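Long-range contacts in dermonecrotic toxin (Pasteurella multocida, PDB 2EBF), which acts as a mitogenic toxin that induces bone resorption and is associated with severe atrophic rhinitis in pigs, represented here by its C-terminal region with a thiol-protease-like catalytic triad: residues Val212-Tyr220 with Thr291-Val299; Tyr41-Trp52 with Phe737-Leu746. One frame throughout, in Å; residues are numbered along the deposited sequence.

Contact 1. Residues Val212-Tyr220 with Thr291-Val299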
loop_
_atom_site.group_PDB
_atom_site.type_symbol
_atom_site.label_atom_id
_atom_site.label_comp_id
_atom_site.label_asym_id
_atom_site.label_seq_id
_atom_site.Cartn_x
_atom_site.Cartn_y
_atom_site.Cartn_z
ATOM N N VAL A 212 -35.098 14.338 0.298
ATOM C CA VAL A 212 -34.003 15.016 -0.409
ATOM C C VAL A 212 -34.140 14.870 -1.934
ATOM O O VAL A 212 -33.661 15.711 -2.700
ATOM C CB VAL A 212 -32.614 14.493 0.063
ATOM C CG1 VAL A 212 -31.488 15.254 -0.611
ATOM C CG2 VAL A 212 -32.472 14.636 1.570
ATOM N N PHE A 213 -34.806 13.802 -2.366
ATOM C CA PHE A 213 -35.052 13.572 -3.788
ATOM C C PHE A 213 -36.026 14.579 -4.393
ATOM O O PHE A 213 -36.009 14.813 -5.602
ATOM C CB PHE A 213 -35.557 12.153 -4.020
ATOM C CG PHE A 213 -34.480 11.120 -3.964
ATOM C CD1 PHE A 213 -33.534 11.028 -4.981
ATOM C CD2 PHE A 213 -34.410 10.230 -2.899
ATOM C CE1 PHE A 213 -32.528 10.070 -4.934
ATOM C CE2 PHE A 213 -33.409 9.264 -2.846
ATOM C CZ PHE A 213 -32.467 9.186 -3.865
ATOM N N ASP A 214 -36.866 15.170 -3.547
ATOM C CA ASP A 214 -37.852 16.156 -3.986
ATOM C C ASP A 214 -37.248 17.553 -4.035
ATOM O O ASP A 214 -37.845 18.478 -4.586
ATOM C CB ASP A 214 -39.069 16.133 -3.065
ATOM C CG ASP A 214 -39.710 14.761 -2.981
ATOM O OD1 ASP A 214 -39.566 13.967 -3.936
ATOM O OD2 ASP A 214 -40.357 14.472 -1.956
ATOM N N LYS A 215 -36.055 17.693 -3.462
ATOM C CA LYS A 215 -35.355 18.969 -3.435
ATOM C C LYS A 215 -34.612 19.257 -4.735
ATOM O O LYS A 215 -34.233 20.400 -4.996
ATOM C CB LYS A 215 -34.383 19.026 -2.251
ATOM C CG LYS A 215 -34.956 19.630 -0.969
ATOM C CD LYS A 215 -35.781 18.629 -0.163
ATOM C CE LYS A 215 -35.857 19.036 1.310
ATOM N NZ LYS A 215 -36.856 18.220 2.063
ATOM N N ILE A 216 -34.401 18.221 -5.545
ATOM C CA ILE A 216 -33.645 18.364 -6.794
ATOM C C ILE A 216 -34.485 18.977 -7.920
ATOM O O ILE A 216 -35.714 18.898 -7.903
ATOM C CB ILE A 216 -32.988 17.027 -7.256
ATOM C CG1 ILE A 216 -34.046 15.970 -7.569
ATOM C CG2 ILE A 216 -31.989 16.531 -6.202
ATOM C CD1 ILE A 216 -33.540 14.817 -8.404
ATOM N N GLN A 217 -33.798 19.578 -8.889
ATOM C CA GLN A 217 -34.429 20.340 -9.970
ATOM C C GLN A 217 -35.321 19.507 -10.900
ATOM O O GLN A 217 -36.427 19.935 -11.247
ATOM C CB GLN A 217 -33.355 21.074 -10.779
ATOM C CG GLN A 217 -33.889 22.164 -11.700
ATOM C CD GLN A 217 -32.804 23.122 -12.167
ATOM O OE1 GLN A 217 -31.850 23.410 -11.437
ATOM N NE2 GLN A 217 -32.951 23.629 -13.388
ATOM N N THR A 218 -34.840 18.330 -11.295
ATOM C CA THR A 218 -35.537 17.486 -12.269
ATOM C C THR A 218 -36.750 16.769 -11.666
ATOM O O THR A 218 -36.648 16.109 -10.627
ATOM C CB THR A 218 -34.572 16.458 -12.922
ATOM O OG1 THR A 218 -33.410 17.137 -13.418
ATOM C CG2 THR A 218 -35.249 15.716 -14.076
ATOM N N ASN A 219 -37.896 16.925 -12.324
ATOM C CA ASN A 219 -39.107 16.204 -11.957
ATOM C C ASN A 219 -39.212 14.924 -12.771
ATOM O O ASN A 219 -39.895 14.878 -13.797
ATOM C CB ASN A 219 -40.349 17.072 -12.174
ATOM C CG ASN A 219 -40.443 18.220 -11.191
ATOM O OD1 ASN A 219 -40.182 18.060 -9.995
ATOM N ND2 ASN A 219 -40.829 19.389 -11.691
ATOM N N TYR A 220 -38.525 13.887 -12.304
ATOM C CA TYR A 220 -38.539 12.592 -12.973
ATOM C C TYR A 220 -39.949 11.983 -13.018
ATOM O O TYR A 220 -40.231 11.102 -13.835
ATOM C CB TYR A 220 -37.535 11.635 -12.317
ATOM C CG TYR A 220 -36.088 12.075 -12.442
ATOM C CD1 TYR A 220 -35.458 12.759 -11.409
ATOM C CD2 TYR A 220 -35.349 11.804 -13.598
ATOM C CE1 TYR A 220 -34.130 13.166 -11.518
ATOM C CE2 TYR A 220 -34.019 12.205 -13.716
ATOM C CZ TYR A 220 -33.416 12.884 -12.670
ATOM O OH TYR A 220 -32.102 13.287 -12.774
ATOM N N THR A 291 -32.908 6.186 -14.253
ATOM C CA THR A 291 -33.648 7.229 -13.543
ATOM C C THR A 291 -33.217 7.271 -12.078
ATOM O O THR A 291 -32.888 8.338 -11.551
ATOM C CB THR A 291 -35.178 7.003 -13.648
ATOM O OG1 THR A 291 -35.555 6.896 -15.029
ATOM C CG2 THR A 291 -35.953 8.155 -12.995
ATOM N N PHE A 292 -33.212 6.100 -11.442
ATOM C CA PHE A 292 -32.792 5.944 -10.052
ATOM C C PHE A 292 -31.382 6.490 -9.808
ATOM O O PHE A 292 -31.156 7.246 -8.860
ATOM C CB PHE A 292 -32.885 4.467 -9.647
ATOM C CG PHE A 292 -32.286 4.160 -8.304
ATOM C CD1 PHE A 292 -33.041 4.301 -7.140
ATOM C CD2 PHE A 292 -30.962 3.723 -8.200
ATOM C CE1 PHE A 292 -32.490 4.018 -5.889
ATOM C CE2 PHE A 292 -30.400 3.433 -6.956
ATOM C CZ PHE A 292 -31.164 3.581 -5.798
ATOM N N PHE A 293 -30.448 6.118 -10.680
ATOM C CA PHE A 293 -29.048 6.513 -10.548
ATOM C C PHE A 293 -28.846 7.983 -10.906
ATOM O O PHE A 293 -28.045 8.676 -10.272
ATOM C CB PHE A 293 -28.161 5.604 -11.418
ATOM C CG PHE A 293 -26.678 5.759 -11.167
ATOM C CD1 PHE A 293 -25.820 6.109 -12.207
ATOM C CD2 PHE A 293 -26.139 5.547 -9.897
ATOM C CE1 PHE A 293 -24.447 6.245 -11.989
ATOM C CE2 PHE A 293 -24.758 5.687 -9.669
ATOM C CZ PHE A 293 -23.919 6.038 -10.715
ATOM N N SER A 294 -29.584 8.456 -11.910
ATOM C CA SER A 294 -29.525 9.859 -12.336
ATOM C C SER A 294 -29.897 10.836 -11.221
ATOM O O SER A 294 -29.286 11.901 -11.094
ATOM C CB SER A 294 -30.436 10.095 -13.546
ATOM O OG SER A 294 -29.941 9.409 -14.679
ATOM N N MET A 295 -30.899 10.479 -10.419
ATOM C CA MET A 295 -31.298 11.345 -9.314
ATOM C C MET A 295 -30.429 11.190 -8.080
ATOM O O MET A 295 -30.280 12.146 -7.324
ATOM C CB MET A 295 -32.791 11.246 -8.977
ATOM C CG MET A 295 -33.352 9.887 -8.631
ATOM S SD MET A 295 -35.151 10.043 -8.748
ATOM C CE MET A 295 -35.688 8.366 -8.453
ATOM N N LEU A 296 -29.855 10.006 -7.874
ATOM C CA LEU A 296 -28.793 9.852 -6.871
ATOM C C LEU A 296 -27.681 10.852 -7.137
ATOM O O LEU A 296 -27.221 11.541 -6.223
ATOM C CB LEU A 296 -28.205 8.444 -6.879
ATOM C CG LEU A 296 -28.868 7.310 -6.100
ATOM C CD1 LEU A 296 -27.979 6.084 -6.200
ATOM C CD2 LEU A 296 -29.089 7.677 -4.641
ATOM N N GLN A 297 -27.264 10.929 -8.399
ATOM C CA GLN A 297 -26.195 11.829 -8.808
ATOM C C GLN A 297 -26.613 13.295 -8.719
ATOM O O GLN A 297 -25.777 14.163 -8.476
ATOM C CB GLN A 297 -25.699 11.477 -10.212
ATOM C CG GLN A 297 -24.973 10.134 -10.280
ATOM C CD GLN A 297 -24.474 9.793 -11.668
ATOM O OE1 GLN A 297 -23.267 9.787 -11.921
ATOM N NE2 GLN A 297 -25.401 9.513 -12.580
ATOM N N GLU A 298 -27.904 13.570 -8.918
ATOM C CA GLU A 298 -28.412 14.932 -8.733
ATOM C C GLU A 298 -28.424 15.324 -7.265
ATOM O O GLU A 298 -28.010 16.435 -6.920
ATOM C CB GLU A 298 -29.792 15.125 -9.370
ATOM C CG GLU A 298 -29.698 15.344 -10.871
ATOM C CD GLU A 298 -30.927 15.999 -11.481
ATOM O OE1 GLU A 298 -31.739 16.613 -10.747
ATOM O OE2 GLU A 298 -31.060 15.900 -12.720
ATOM N N VAL A 299 -28.882 14.412 -6.407
ATOM C CA VAL A 299 -28.819 14.615 -4.954
ATOM C C VAL A 299 -27.377 14.853 -4.497
ATOM O O VAL A 299 -27.125 15.727 -3.665
ATOM C CB VAL A 299 -29.452 13.435 -4.170
ATOM C CG1 VAL A 299 -29.161 13.547 -2.674
ATOM C CG2 VAL A 299 -30.953 13.390 -4.395
#
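A loop of the C2 domain family region folds against one side of helix 288-300 here, with Phe213, Ile216 and Tyr220 packed round Met295 and with Glu298 and Val299 beside them. Met295 makes Met-aromatic contacts with two rings: SD lies 4.5 Å from the centroid of the Tyr220 ring and 5.1 Å from that of Phe213, oblique to both. Its CG sits between the backbone N and the carbonyl carbon (chi1 57°), and the chain then runs extended between the rings, CG meeting Phe213 and CB lying 3.5 Å from Tyr220 CE1. Ile216 points CD1 at the same CB and CG2 at Val299. The same Val299 CG2 also lies 3.5 Å from Phe213 CD1, while Val299 CG1, the other branch, meets Val212 CG1; Leu296 CD2 comes to the Phe213 ring at its edge, near the ring plane. The polar end gathers on one carboxylate oxygen. Thr218 OG1 donates to the syn lone pair of Glu298 OE2 at 2.7 Å, and Tyr220 OH gives the same oxygen a weak bond of 2.8 Å. Two hydroxyl donors on OE2 would probably help keep Glu298 ionised. Thr218 also lays its CG2 over the centre of the Tyr220 ring, 3.6 Å above the plane, so the methyl of one donor residue covers a face of the other's ring. Asn234, at the start of helix 234-248, bonds the carbonyls of Phe213 and Thr218; Leu238 and Leu241 of that helix touch Met295, and strand 260-263 places Leu261 on Phe213 and Ile263 on Leu296.

Contact 2. Residues Tyr41-Trp52 with Phe737-Leu746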
loop_
_atom_site.group_PDB
_atom_site.type_symbol
_atom_site.label_atom_id
_atom_site.label_comp_id
_atom_site.label_asym_id
_atom_site.label_seq_id
_atom_site.Cartn_x
_atom_site.Cartn_y
_atom_site.Cartn_z
ATOM N N TYR A 41 12.758 2.954 25.449
ATOM C CA TYR A 41 13.804 3.798 24.857
ATOM C C TYR A 41 13.488 4.252 23.438
ATOM O O TYR A 41 14.222 5.063 22.876
ATOM C CB TYR A 41 15.153 3.078 24.860
ATOM C CG TYR A 41 15.702 2.789 26.234
ATOM C CD1 TYR A 41 15.766 1.484 26.706
ATOM C CD2 TYR A 41 16.153 3.820 27.064
ATOM C CE1 TYR A 41 16.263 1.204 27.958
ATOM C CE2 TYR A 41 16.656 3.547 28.331
ATOM C CZ TYR A 41 16.709 2.233 28.762
ATOM O OH TYR A 41 17.198 1.929 30.002
ATOM N N SER A 42 12.421 3.720 22.852
ATOM C CA SER A 42 12.037 4.101 21.496
ATOM C C SER A 42 11.416 5.496 21.476
ATOM O O SER A 42 10.590 5.802 22.335
ATOM C CB SER A 42 11.034 3.105 20.928
ATOM O OG SER A 42 10.689 3.492 19.610
ATOM N N PRO A 43 11.806 6.348 20.496
ATOM C CA PRO A 43 11.105 7.621 20.347
ATOM C C PRO A 43 9.632 7.443 19.971
ATOM O O PRO A 43 8.839 8.369 20.160
ATOM C CB PRO A 43 11.854 8.311 19.187
ATOM C CG PRO A 43 12.509 7.186 18.436
ATOM C CD PRO A 43 12.881 6.190 19.494
ATOM N N PHE A 44 9.270 6.266 19.461
ATOM C CA PHE A 44 7.920 6.027 18.929
ATOM C C PHE A 44 7.030 5.243 19.873
ATOM O O PHE A 44 6.145 4.508 19.438
ATOM C CB PHE A 44 7.998 5.334 17.558
ATOM C CG PHE A 44 8.806 6.106 16.546
ATOM C CD1 PHE A 44 9.673 5.451 15.672
ATOM C CD2 PHE A 44 8.724 7.486 16.496
ATOM C CE1 PHE A 44 10.436 6.172 14.740
ATOM C CE2 PHE A 44 9.501 8.231 15.578
ATOM C CZ PHE A 44 10.349 7.560 14.692
ATOM N N ARG A 45 7.244 5.411 21.167
ATOM C CA ARG A 45 6.531 4.578 22.134
ATOM C C ARG A 45 5.106 5.085 22.439
ATOM O O ARG A 45 4.350 4.433 23.158
ATOM C CB ARG A 45 7.360 4.407 23.406
ATOM C CG ARG A 45 7.660 5.681 24.127
ATOM C CD ARG A 45 8.495 5.406 25.366
ATOM N NE ARG A 45 8.694 6.634 26.124
ATOM C CZ ARG A 45 9.616 7.550 25.845
ATOM N NH1 ARG A 45 10.456 7.387 24.818
ATOM N NH2 ARG A 45 9.702 8.635 26.601
ATOM N N ILE A 46 4.741 6.232 21.866
ATOM C CA ILE A 46 3.366 6.779 22.003
ATOM C C ILE A 46 2.974 6.874 23.484
ATOM O O ILE A 46 1.924 6.375 23.923
ATOM C CB ILE A 46 2.320 5.987 21.152
ATOM C CG1 ILE A 46 2.784 5.862 19.695
ATOM C CG2 ILE A 46 0.970 6.678 21.143
ATOM C CD1 ILE A 46 3.275 4.512 19.377
ATOM N N GLY A 47 3.863 7.493 24.258
ATOM C CA GLY A 47 3.696 7.606 25.700
ATOM C C GLY A 47 2.540 8.523 26.042
ATOM O O GLY A 47 2.309 9.526 25.349
ATOM N N LEU A 48 1.813 8.176 27.107
ATOM C CA LEU A 48 0.631 8.942 27.525
ATOM C C LEU A 48 0.836 9.810 28.767
ATOM O O LEU A 48 -0.132 10.284 29.349
ATOM C CB LEU A 48 -0.559 8.007 27.726
ATOM C CG LEU A 48 -1.031 7.269 26.466
ATOM C CD1 LEU A 48 -2.095 6.270 26.819
ATOM C CD2 LEU A 48 -1.529 8.264 25.398
ATOM N N GLU A 49 2.092 10.043 29.148
ATOM C CA GLU A 49 2.399 10.842 30.346
ATOM C C GLU A 49 1.902 12.283 30.272
ATOM O O GLU A 49 1.675 12.917 31.304
ATOM C CB GLU A 49 3.897 10.828 30.667
ATOM C CG GLU A 49 4.439 9.459 31.037
ATOM C CD GLU A 49 5.068 8.722 29.860
ATOM O OE1 GLU A 49 6.047 7.977 30.099
ATOM O OE2 GLU A 49 4.604 8.882 28.707
ATOM N N GLY A 50 1.745 12.800 29.055
ATOM C CA GLY A 50 1.294 14.172 28.875
ATOM C C GLY A 50 -0.138 14.325 28.399
ATOM O O GLY A 50 -0.536 15.404 27.955
ATOM N N VAL A 51 -0.913 13.246 28.483
ATOM C CA VAL A 51 -2.294 13.258 28.038
ATOM C C VAL A 51 -3.174 13.014 29.258
ATOM O O VAL A 51 -2.984 12.033 29.970
ATOM C CB VAL A 51 -2.556 12.157 26.971
ATOM C CG1 VAL A 51 -4.019 12.143 26.545
ATOM C CG2 VAL A 51 -1.655 12.332 25.763
ATOM N N TRP A 52 -4.128 13.916 29.489
ATOM C CA TRP A 52 -5.050 13.822 30.610
ATOM C C TRP A 52 -5.792 12.501 30.600
ATOM O O TRP A 52 -6.130 11.972 29.533
ATOM C CB TRP A 52 -6.103 14.926 30.545
ATOM C CG TRP A 52 -5.654 16.316 30.883
ATOM C CD1 TRP A 52 -4.549 16.697 31.606
ATOM C CD2 TRP A 52 -6.347 17.519 30.543
ATOM N NE1 TRP A 52 -4.511 18.076 31.714
ATOM C CE2 TRP A 52 -5.603 18.599 31.070
ATOM C CE3 TRP A 52 -7.532 17.788 29.836
ATOM C CZ2 TRP A 52 -6.001 19.928 30.913
ATOM C CZ3 TRP A 52 -7.922 19.108 29.673
ATOM C CH2 TRP A 52 -7.154 20.163 30.211
ATOM N N PHE A 737 17.602 11.591 16.610
ATOM C CA PHE A 737 16.206 11.340 16.997
ATOM C C PHE A 737 16.058 10.077 17.855
ATOM O O PHE A 737 15.033 9.901 18.527
ATOM C CB PHE A 737 15.266 11.301 15.774
ATOM C CG PHE A 737 15.176 9.946 15.104
ATOM C CD1 PHE A 737 14.163 9.042 15.443
ATOM C CD2 PHE A 737 16.101 9.584 14.132
ATOM C CE1 PHE A 737 14.087 7.790 14.814
ATOM C CE2 PHE A 737 16.038 8.354 13.493
ATOM C CZ PHE A 737 15.030 7.450 13.828
ATOM N N THR A 738 17.091 9.224 17.861
ATOM C CA THR A 738 17.080 8.001 18.675
ATOM C C THR A 738 17.698 8.157 20.069
ATOM O O THR A 738 17.613 7.234 20.880
ATOM C CB THR A 738 17.765 6.795 17.973
ATOM O OG1 THR A 738 19.179 7.017 17.899
ATOM C CG2 THR A 738 17.192 6.567 16.554
ATOM N N LYS A 739 18.339 9.292 20.356
ATOM C CA LYS A 739 18.795 9.526 21.730
ATOM C C LYS A 739 17.564 9.492 22.656
ATOM O O LYS A 739 16.595 10.212 22.423
ATOM C CB LYS A 739 19.601 10.830 21.869
ATOM C CG LYS A 739 20.128 11.055 23.289
ATOM C CD LYS A 739 21.314 11.997 23.338
ATOM C CE LYS A 739 21.685 12.311 24.781
ATOM N NZ LYS A 739 22.785 13.317 24.881
ATOM N N PRO A 740 17.573 8.598 23.658
ATOM C CA PRO A 740 16.370 8.383 24.468
ATOM C C PRO A 740 15.808 9.646 25.102
ATOM O O PRO A 740 16.549 10.440 25.674
ATOM C CB PRO A 740 16.842 7.379 25.527
ATOM C CG PRO A 740 17.905 6.594 24.813
ATOM C CD PRO A 740 18.653 7.669 24.054
ATOM N N ARG A 741 14.496 9.813 24.984
ATOM C CA ARG A 741 13.812 11.002 25.459
ATOM C C ARG A 741 12.694 10.641 26.410
ATOM O O ARG A 741 12.034 9.617 26.241
ATOM C CB ARG A 741 13.164 11.737 24.290
ATOM C CG ARG A 741 14.075 12.590 23.477
ATOM C CD ARG A 741 13.275 13.205 22.337
ATOM N NE ARG A 741 13.229 12.332 21.165
ATOM C CZ ARG A 741 12.731 12.687 19.986
ATOM N NH1 ARG A 741 12.187 13.898 19.818
ATOM N NH2 ARG A 741 12.769 11.823 18.978
ATOM N N LEU A 742 12.461 11.522 27.382
ATOM C CA LEU A 742 11.243 11.481 28.184
ATOM C C LEU A 742 10.069 11.920 27.308
ATOM O O LEU A 742 10.247 12.645 26.309
ATOM C CB LEU A 742 11.358 12.386 29.412
ATOM C CG LEU A 742 12.309 11.947 30.530
ATOM C CD1 LEU A 742 12.708 13.144 31.389
ATOM C CD2 LEU A 742 11.684 10.844 31.383
ATOM N N THR A 743 8.875 11.461 27.673
ATOM C CA THR A 743 7.647 11.870 26.990
ATOM C C THR A 743 7.453 13.390 27.142
ATOM O O THR A 743 6.895 14.056 26.255
ATOM C CB THR A 743 6.446 11.060 27.505
ATOM O OG1 THR A 743 6.689 9.668 27.259
ATOM C CG2 THR A 743 5.170 11.463 26.802
ATOM N N ARG A 744 7.938 13.922 28.264
ATOM C CA ARG A 744 8.148 15.366 28.440
ATOM C C ARG A 744 6.924 16.207 28.045
ATOM O O ARG A 744 7.002 17.118 27.205
ATOM C CB ARG A 744 9.408 15.817 27.684
ATOM C CG ARG A 744 9.790 17.276 27.877
ATOM C CD ARG A 744 10.134 17.898 26.529
ATOM N NE ARG A 744 9.682 19.286 26.434
ATOM C CZ ARG A 744 9.286 19.872 25.306
ATOM N NH1 ARG A 744 9.274 19.189 24.163
ATOM N NH2 ARG A 744 8.892 21.141 25.320
ATOM N N ALA A 745 5.787 15.873 28.638
ATOM C CA ALA A 745 4.612 16.712 28.539
ATOM C C ALA A 745 4.227 17.076 29.967
ATOM O O ALA A 745 5.115 17.210 30.822
ATOM C CB ALA A 745 3.510 15.974 27.833
ATOM N N LEU A 746 2.933 17.245 30.235
ATOM C CA LEU A 746 2.474 17.426 31.613
ATOM C C LEU A 746 2.371 16.087 32.351
ATOM O O LEU A 746 3.307 15.285 32.339
ATOM C CB LEU A 746 1.152 18.217 31.690
ATOM C CG LEU A 746 -0.160 17.887 30.952
ATOM C CD1 LEU A 746 -0.022 18.110 29.448
ATOM C CD2 LEU A 746 -0.738 16.496 31.272
HETATM O O HOH W 1 13.266 7.764 23.008
HETATM O O HOH W 2 6.692 9.182 24.240
HETATM O O HOH W 3 9.136 9.419 29.553
#
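Arg45 grips the Arg741 carbonyl and Glu49 holds Thr743 where two largely irregular segments, one near each end of the modelled chain, meet. The extended Arg45 chain carries its guanidinium edge to the Arg741 carbonyl: NH2 donates to Arg741 O at 2.6 Å, with an N-H...O angle of 144°, and NH1 adds a weak bond. NH1 also donates to Ser42 O at 2.9 Å, which steadies the group's rotation. Thr743 OG1 donates to Glu49 OE2 at 2.7 Å, meeting it from above the carboxylate plane; the Glu49 chain bends at CB-CG (chi2 96°) to get there. Nearby, Pro43 CG packs on Phe737 CD1, and Phe44 CZ lies 3.7 Å from Phe737 CE1, the two rings near parallel but slid apart. Water enters this half too: water 1 joins Tyr41 O to Arg741 N, and water 2 joins Gly47 N to Thr743 OG1. The chain terminus is looser. Ala745 and Leu746 are exposed and poorly ordered, and Leu746 CD2 reaches Trp52 CD1 at 3.8 Å. Arg741 forms a salt bridge with Glu133, helix 115-129 touches Trp52 and Leu746, and Ile46, Leu48 and Val51 turn to helices 70-84 and 88-108.

The two contacts lie far apart in an elongated chain, their centres 53 Å from each other and their nearest atoms about 38 Å apart. Contact 1 is nested within the loop that contact 2 closes: 41-52 comes first, then 212-220 and 291-299, and 737-746 last. They share no helix or strand. Contact 1 is confined to the C2 family region, where a loop settles on helix 288-300. Contact 2 spans the chain instead, bringing the C-terminal tail of the C3 family region back to 41-52, which rests on helices 70-84 and 88-108, with helix 115-129 touched from both segments. Contact 1 thus joins neighbouring parts of one region, whereas contact 2 joins the first and last parts of the fragment.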